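Local coordinates for general stress protein 26 (Bacillus anthracis, PDB 3EC6) that is of unknown function but binds FAD and belongs to the pyridoxamine 5'-phosphate oxidase family, consistent with a flavin-dependent role, at residues M34-A45 / L92-L101. Sequence-based numbering, arbitrary orientation.
Sequences MFFHEDFVLYVA and LKNKFWNNSL. With FAD (flavin-adenine dinucleotide), chain B; SO4 (sulfate ion), chain C.
In the split-barrel fold of the pyridoxamine 5'-phosphate oxidase family, the beta hairpin of strands 27-38 and 41-47, closed by a type II' turn from E38 to V41, packs F36 and Y43 against F96 at the end of helix 90-96. It is an example of a helix end meeting a hairpin face through an aromatic cluster. The F36 and F96 rings lie nearly parallel (17° between planes) but are offset until little ring faces ring. Each ring instead receives the other's methylene over a face: F36 CB lies 3.5 Å from the F96 ring centroid, and F96 CB 3.8 Å from that of F36, a reciprocal pair of CH-pi contacts. Y43 meets F96 obliquely, CD2 to CE2 at 3.6 Å, while its phenol end rests against L92 CD1.

Toward the turn, K95 sets its CG opposite the backbone N (chi1 180°) and runs fully extended, which carries NZ to E38 OE2 at 2.8 Å, on the carboxylate's anti lone pair. Beyond the helix, N98 ND2 touches the edge of the F36 ring and donates to F96 O at 3.1 Å, within the amide plane, while N98 OD1 accepts from S100 N in an Asx turn. Selenomethionine M34 brings SE to 3.8 Å from S100 CB, its CE lies near N98 ND2, and L101 CD1 packs on A45 CB.

Both strands also hold the flavin: M34 N donates to FAD O4, and FAD N3 to A45 O at 2.8 Å. Side chains of these two residues thus meet the 98-101 segment while their backbones grip the isoalloxazine, so the apolar contact and the polar flavin site share one part of the hairpin, and the bonds of N98 hold its amide beside F36.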
loop_
_atom_site.group_PDB
_atom_site.type_symbol
_atom_site.label_atom_id
_atom_site.label_comp_id
_atom_site.label_asym_id
_atom_site.label_seq_id
_atom_site.Cartn_x
_atom_site.Cartn_y
_atom_site.Cartn_z
HETATM N N MSE A 34 9.486 -6.858 -2.238
HETATM C CA MSE A 34 9.770 -7.446 -3.549
HETATM C C MSE A 34 8.915 -8.690 -3.750
HETATM O O MSE A 34 8.837 -9.552 -2.883
HETATM C CB MSE A 34 11.239 -7.840 -3.623
HETATM C CG MSE A 34 12.058 -6.643 -3.427
HETATM SE SE MSE A 34 13.943 -6.997 -3.614
HETATM C CE MSE A 34 13.821 -8.614 -4.585
ATOM N N PHE A 35 8.311 -8.812 -4.924
ATOM C CA PHE A 35 7.454 -9.966 -5.195
ATOM C C PHE A 35 8.026 -10.923 -6.215
ATOM O O PHE A 35 8.397 -10.504 -7.339
ATOM C CB PHE A 35 6.050 -9.487 -5.680
ATOM C CG PHE A 35 5.217 -8.911 -4.593
ATOM C CD1 PHE A 35 4.285 -9.698 -3.916
ATOM C CD2 PHE A 35 5.408 -7.557 -4.209
ATOM C CE1 PHE A 35 3.502 -9.130 -2.849
ATOM C CE2 PHE A 35 4.645 -7.029 -3.123
ATOM C CZ PHE A 35 3.703 -7.800 -2.465
ATOM N N PHE A 36 8.007 -12.214 -5.870
ATOM C CA PHE A 36 8.307 -13.300 -6.827
ATOM C C PHE A 36 7.048 -14.081 -7.115
ATOM O O PHE A 36 5.995 -13.779 -6.580
ATOM C CB PHE A 36 9.352 -14.245 -6.197
ATOM C CG PHE A 36 10.522 -13.516 -5.658
ATOM C CD1 PHE A 36 11.554 -13.149 -6.487
ATOM C CD2 PHE A 36 10.542 -13.107 -4.324
ATOM C CE1 PHE A 36 12.651 -12.400 -5.984
ATOM C CE2 PHE A 36 11.642 -12.373 -3.803
ATOM C CZ PHE A 36 12.681 -12.029 -4.632
ATOM N N HIS A 37 7.114 -15.076 -8.002
ATOM C CA HIS A 37 5.858 -15.764 -8.301
ATOM C C HIS A 37 6.113 -17.135 -8.925
ATOM O O HIS A 37 7.235 -17.394 -9.454
ATOM C CB HIS A 37 5.008 -14.915 -9.263
ATOM C CG HIS A 37 5.459 -15.039 -10.662
ATOM N ND1 HIS A 37 6.578 -14.391 -11.128
ATOM C CD2 HIS A 37 4.987 -15.796 -11.688
ATOM C CE1 HIS A 37 6.782 -14.739 -12.388
ATOM N NE2 HIS A 37 5.821 -15.568 -12.760
ATOM N N GLU A 38 5.109 -17.995 -8.787
ATOM C CA GLU A 38 4.993 -19.214 -9.572
ATOM C C GLU A 38 3.605 -19.200 -10.151
ATOM O O GLU A 38 2.623 -19.322 -9.427
ATOM C CB GLU A 38 5.202 -20.395 -8.692
ATOM C CG GLU A 38 6.683 -20.677 -8.619
ATOM C CD GLU A 38 6.952 -22.080 -8.177
ATOM O OE1 GLU A 38 6.033 -22.701 -7.577
ATOM O OE2 GLU A 38 8.081 -22.564 -8.419
ATOM N N ASP A 39 3.549 -19.026 -11.465
ATOM C CA ASP A 39 2.282 -18.733 -12.124
ATOM C C ASP A 39 1.624 -17.532 -11.415
ATOM O O ASP A 39 2.236 -16.462 -11.317
ATOM C CB ASP A 39 1.405 -19.971 -12.153
ATOM C CG ASP A 39 1.965 -21.037 -13.096
ATOM O OD1 ASP A 39 2.393 -20.675 -14.225
ATOM O OD2 ASP A 39 1.974 -22.209 -12.686
ATOM N N PHE A 40 0.381 -17.676 -10.960
ATOM C CA PHE A 40 -0.278 -16.497 -10.361
ATOM C C PHE A 40 -0.139 -16.441 -8.853
ATOM O O PHE A 40 -0.631 -15.518 -8.214
ATOM C CB PHE A 40 -1.779 -16.442 -10.742
ATOM C CG PHE A 40 -2.002 -16.240 -12.223
ATOM C CD1 PHE A 40 -1.664 -15.036 -12.831
ATOM C CD2 PHE A 40 -2.503 -17.290 -13.004
ATOM C CE1 PHE A 40 -1.823 -14.857 -14.183
ATOM C CE2 PHE A 40 -2.685 -17.112 -14.390
ATOM C CZ PHE A 40 -2.346 -15.889 -14.966
ATOM N N VAL A 41 0.604 -17.390 -8.292
ATOM C CA VAL A 41 0.870 -17.404 -6.853
ATOM C C VAL A 41 2.058 -16.522 -6.545
ATOM O O VAL A 41 3.124 -16.673 -7.152
ATOM C CB VAL A 41 1.125 -18.865 -6.339
ATOM C CG1 VAL A 41 1.512 -18.842 -4.866
ATOM C CG2 VAL A 41 -0.164 -19.728 -6.573
ATOM N N LEU A 42 1.890 -15.574 -5.619
ATOM C CA LEU A 42 2.969 -14.598 -5.364
ATOM C C LEU A 42 3.708 -15.043 -4.104
ATOM O O LEU A 42 3.170 -15.716 -3.236
ATOM C CB LEU A 42 2.429 -13.154 -5.138
ATOM C CG LEU A 42 1.665 -12.631 -6.353
ATOM C CD1 LEU A 42 1.133 -11.241 -6.021
ATOM C CD2 LEU A 42 2.542 -12.551 -7.584
ATOM N N TYR A 43 4.985 -14.669 -4.029
ATOM C CA TYR A 43 5.800 -15.005 -2.837
ATOM C C TYR A 43 6.643 -13.789 -2.464
ATOM O O TYR A 43 7.117 -13.072 -3.349
ATOM C CB TYR A 43 6.792 -16.140 -3.136
ATOM C CG TYR A 43 6.149 -17.505 -3.425
ATOM C CD1 TYR A 43 5.891 -18.402 -2.365
ATOM C CD2 TYR A 43 5.758 -17.859 -4.721
ATOM C CE1 TYR A 43 5.275 -19.674 -2.599
ATOM C CE2 TYR A 43 5.125 -19.084 -4.959
ATOM C CZ TYR A 43 4.895 -19.978 -3.910
ATOM O OH TYR A 43 4.274 -21.201 -4.116
ATOM N N VAL A 44 6.817 -13.562 -1.174
ATOM C CA VAL A 44 7.698 -12.478 -0.699
ATOM C C VAL A 44 8.677 -13.125 0.295
ATOM O O VAL A 44 8.273 -13.933 1.138
ATOM C CB VAL A 44 6.889 -11.411 0.038
ATOM C CG1 VAL A 44 7.799 -10.373 0.685
ATOM C CG2 VAL A 44 5.934 -10.721 -0.963
ATOM N N ALA A 45 9.949 -12.774 0.173
ATOM C CA ALA A 45 10.987 -13.252 1.078
ATOM C C ALA A 45 11.088 -12.287 2.226
ATOM O O ALA A 45 11.162 -11.050 2.017
ATOM C CB ALA A 45 12.312 -13.351 0.304
ATOM N N LEU A 92 11.882 -23.461 -3.302
ATOM C CA LEU A 92 11.408 -22.110 -3.612
ATOM C C LEU A 92 12.313 -21.053 -2.997
ATOM O O LEU A 92 12.614 -20.045 -3.641
ATOM C CB LEU A 92 9.950 -21.871 -3.173
ATOM C CG LEU A 92 8.949 -22.684 -3.947
ATOM C CD1 LEU A 92 7.544 -22.600 -3.239
ATOM C CD2 LEU A 92 8.888 -22.230 -5.386
ATOM N N LYS A 93 12.785 -21.272 -1.760
ATOM C CA LYS A 93 13.662 -20.278 -1.130
ATOM C C LYS A 93 14.943 -20.069 -1.981
ATOM O O LYS A 93 15.394 -18.943 -2.178
ATOM C CB LYS A 93 14.039 -20.711 0.305
ATOM C CG LYS A 93 12.878 -20.379 1.258
ATOM C CD LYS A 93 12.996 -21.038 2.594
ATOM C CE LYS A 93 14.309 -20.882 3.114
ATOM N NZ LYS A 93 14.493 -21.863 4.279
ATOM N N ASN A 94 15.521 -21.168 -2.452
ATOM C CA ASN A 94 16.737 -21.075 -3.253
ATOM C C ASN A 94 16.442 -20.494 -4.631
ATOM O O ASN A 94 17.264 -19.753 -5.179
ATOM C CB ASN A 94 17.409 -22.451 -3.367
ATOM C CG ASN A 94 17.963 -22.946 -2.037
ATOM O OD1 ASN A 94 18.262 -22.168 -1.167
ATOM N ND2 ASN A 94 18.125 -24.269 -1.903
ATOM N N LYS A 95 15.253 -20.775 -5.163
ATOM C CA LYS A 95 14.854 -20.261 -6.480
ATOM C C LYS A 95 14.806 -18.740 -6.503
ATOM O O LYS A 95 15.324 -18.087 -7.410
ATOM C CB LYS A 95 13.502 -20.875 -6.898
ATOM C CG LYS A 95 12.986 -20.407 -8.244
ATOM C CD LYS A 95 11.690 -21.196 -8.603
ATOM C CE LYS A 95 11.007 -20.601 -9.802
ATOM N NZ LYS A 95 9.994 -21.624 -10.296
ATOM N N PHE A 96 14.233 -18.162 -5.459
ATOM C CA PHE A 96 13.967 -16.719 -5.438
ATOM C C PHE A 96 15.122 -15.946 -4.824
ATOM O O PHE A 96 15.112 -14.728 -4.906
ATOM C CB PHE A 96 12.643 -16.407 -4.693
ATOM C CG PHE A 96 11.465 -17.052 -5.333
ATOM C CD1 PHE A 96 11.327 -17.026 -6.712
ATOM C CD2 PHE A 96 10.473 -17.642 -4.539
ATOM C CE1 PHE A 96 10.204 -17.612 -7.335
ATOM C CE2 PHE A 96 9.347 -18.245 -5.145
ATOM C CZ PHE A 96 9.233 -18.248 -6.521
ATOM N N TRP A 97 16.065 -16.636 -4.176
ATOM C CA TRP A 97 17.161 -15.930 -3.492
ATOM C C TRP A 97 17.901 -14.994 -4.448
ATOM O O TRP A 97 18.166 -15.354 -5.591
ATOM C CB TRP A 97 18.156 -16.887 -2.827
ATOM C CG TRP A 97 19.271 -16.063 -2.251
ATOM C CD1 TRP A 97 20.507 -15.842 -2.817
ATOM C CD2 TRP A 97 19.237 -15.298 -1.020
ATOM N NE1 TRP A 97 21.228 -14.986 -2.009
ATOM C CE2 TRP A 97 20.486 -14.651 -0.904
ATOM C CE3 TRP A 97 18.287 -15.131 0.003
ATOM C CZ2 TRP A 97 20.797 -13.813 0.179
ATOM C CZ3 TRP A 97 18.612 -14.308 1.098
ATOM C CH2 TRP A 97 19.864 -13.674 1.170
ATOM N N ASN A 98 18.253 -13.800 -3.993
ATOM C CA ASN A 98 19.093 -12.900 -4.800
ATOM C C ASN A 98 19.700 -11.877 -3.860
ATOM O O ASN A 98 19.223 -11.752 -2.712
ATOM C CB ASN A 98 18.300 -12.228 -5.928
ATOM C CG ASN A 98 17.271 -11.279 -5.413
ATOM O OD1 ASN A 98 17.549 -10.090 -5.203
ATOM N ND2 ASN A 98 16.082 -11.800 -5.100
ATOM N N ASN A 99 20.676 -11.123 -4.323
ATOM C CA ASN A 99 21.460 -10.302 -3.371
ATOM C C ASN A 99 20.703 -9.069 -2.842
ATOM O O ASN A 99 21.099 -8.487 -1.829
ATOM C CB ASN A 99 22.835 -9.937 -3.941
ATOM C CG ASN A 99 23.767 -11.170 -4.028
ATOM O OD1 ASN A 99 23.527 -12.209 -3.357
ATOM N ND2 ASN A 99 24.828 -11.056 -4.825
ATOM N N SER A 100 19.586 -8.674 -3.483
ATOM C CA SER A 100 18.851 -7.563 -2.922
ATOM C C SER A 100 18.315 -7.918 -1.545
ATOM O O SER A 100 18.161 -7.020 -0.686
ATOM C CB SER A 100 17.685 -7.156 -3.824
ATOM O OG SER A 100 18.210 -6.885 -5.132
ATOM N N LEU A 101 18.079 -9.226 -1.335
ATOM C CA LEU A 101 17.541 -9.690 -0.026
ATOM C C LEU A 101 18.542 -9.581 1.126
ATOM O O LEU A 101 18.163 -9.738 2.302
ATOM C CB LEU A 101 16.955 -11.093 -0.135
ATOM C CG LEU A 101 15.884 -11.273 -1.217
ATOM C CD1 LEU A 101 15.551 -12.781 -1.264
ATOM C CD2 LEU A 101 14.659 -10.461 -0.794
HETATM P PA FAD B . 8.903 -5.085 11.140
HETATM O O1A FAD B . 8.549 -6.429 11.758
HETATM O O2A FAD B . 10.397 -4.834 11.035
HETATM O O5B FAD B . 8.366 -3.833 12.052
HETATM C C5B FAD B . 8.462 -2.550 11.478
HETATM C C4B FAD B . 7.030 -2.056 11.470
HETATM O O4B FAD B . 6.650 -1.761 12.830
HETATM C C3B FAD B . 6.920 -0.789 10.628
HETATM O O3B FAD B . 6.368 -1.075 9.342
HETATM C C2B FAD B . 6.114 0.143 11.532
HETATM O O2B FAD B . 4.731 0.052 11.231
HETATM C C1B FAD B . 6.344 -0.381 12.951
HETATM N N9A FAD B . 7.484 0.311 13.605
HETATM C C8A FAD B . 8.557 0.889 12.966
HETATM N N7A FAD B . 9.382 1.431 13.896
HETATM C C5A FAD B . 8.867 1.198 15.118
HETATM C C6A FAD B . 9.331 1.548 16.385
HETATM N N6A FAD B . 10.298 2.472 16.488
HETATM N N1A FAD B . 8.568 1.183 17.482
HETATM C C2A FAD B . 7.376 0.481 17.316
HETATM N N3A FAD B . 6.926 0.137 16.045
HETATM C C4A FAD B . 7.670 0.493 14.960
HETATM N N1 FAD B . 11.533 -6.342 3.621
HETATM C C2 FAD B . 11.534 -7.713 3.472
HETATM O O2 FAD B . 11.610 -8.359 4.522
HETATM N N3 FAD B . 11.404 -8.303 2.237
HETATM C C4 FAD B . 11.318 -7.533 1.097
HETATM O O4 FAD B . 11.203 -8.087 -0.033
HETATM C C4X FAD B . 11.384 -6.129 1.214
HETATM N N5 FAD B . 11.313 -5.354 0.067
HETATM C C5X FAD B . 11.383 -3.974 0.202
HETATM C C6 FAD B . 11.333 -3.217 -0.984
HETATM C C7 FAD B . 11.369 -1.826 -0.843
HETATM C C7M FAD B . 11.326 -0.998 -2.106
HETATM C C8 FAD B . 11.453 -1.216 0.428
HETATM C C8M FAD B . 11.468 0.295 0.608
HETATM C C9 FAD B . 11.450 -1.987 1.597
HETATM C C9A FAD B . 11.430 -3.390 1.481
HETATM N N10 FAD B . 11.454 -4.174 2.628
HETATM C C10 FAD B . 11.455 -5.561 2.486
HETATM C "C1'" FAD B . 11.382 -3.629 4.017
HETATM C "C2'" FAD B . 9.963 -3.619 4.606
HETATM O "O2'" FAD B . 9.082 -2.824 3.808
HETATM C "C3'" FAD B . 10.040 -2.966 5.988
HETATM O "O3'" FAD B . 10.985 -3.735 6.753
HETATM C "C4'" FAD B . 8.684 -2.948 6.681
HETATM O "O4'" FAD B . 8.688 -2.091 7.868
HETATM C "C5'" FAD B . 8.277 -4.374 7.092
HETATM O "O5'" FAD B . 7.041 -4.314 7.791
HETATM P P FAD B . 6.947 -5.288 9.072
HETATM O O1P FAD B . 5.721 -4.960 9.917
HETATM O O2P FAD B . 7.158 -6.733 8.716
HETATM O O3P FAD B . 8.283 -4.721 9.747
HETATM S S SO4 C . 20.035 -4.067 -5.624
HETATM O O1 SO4 C . 20.251 -4.662 -4.294
HETATM O O2 SO4 C . 19.651 -2.661 -5.444
HETATM O O3 SO4 C . 21.261 -4.153 -6.425
HETATM O O4 SO4 C . 19.023 -4.776 -6.411
#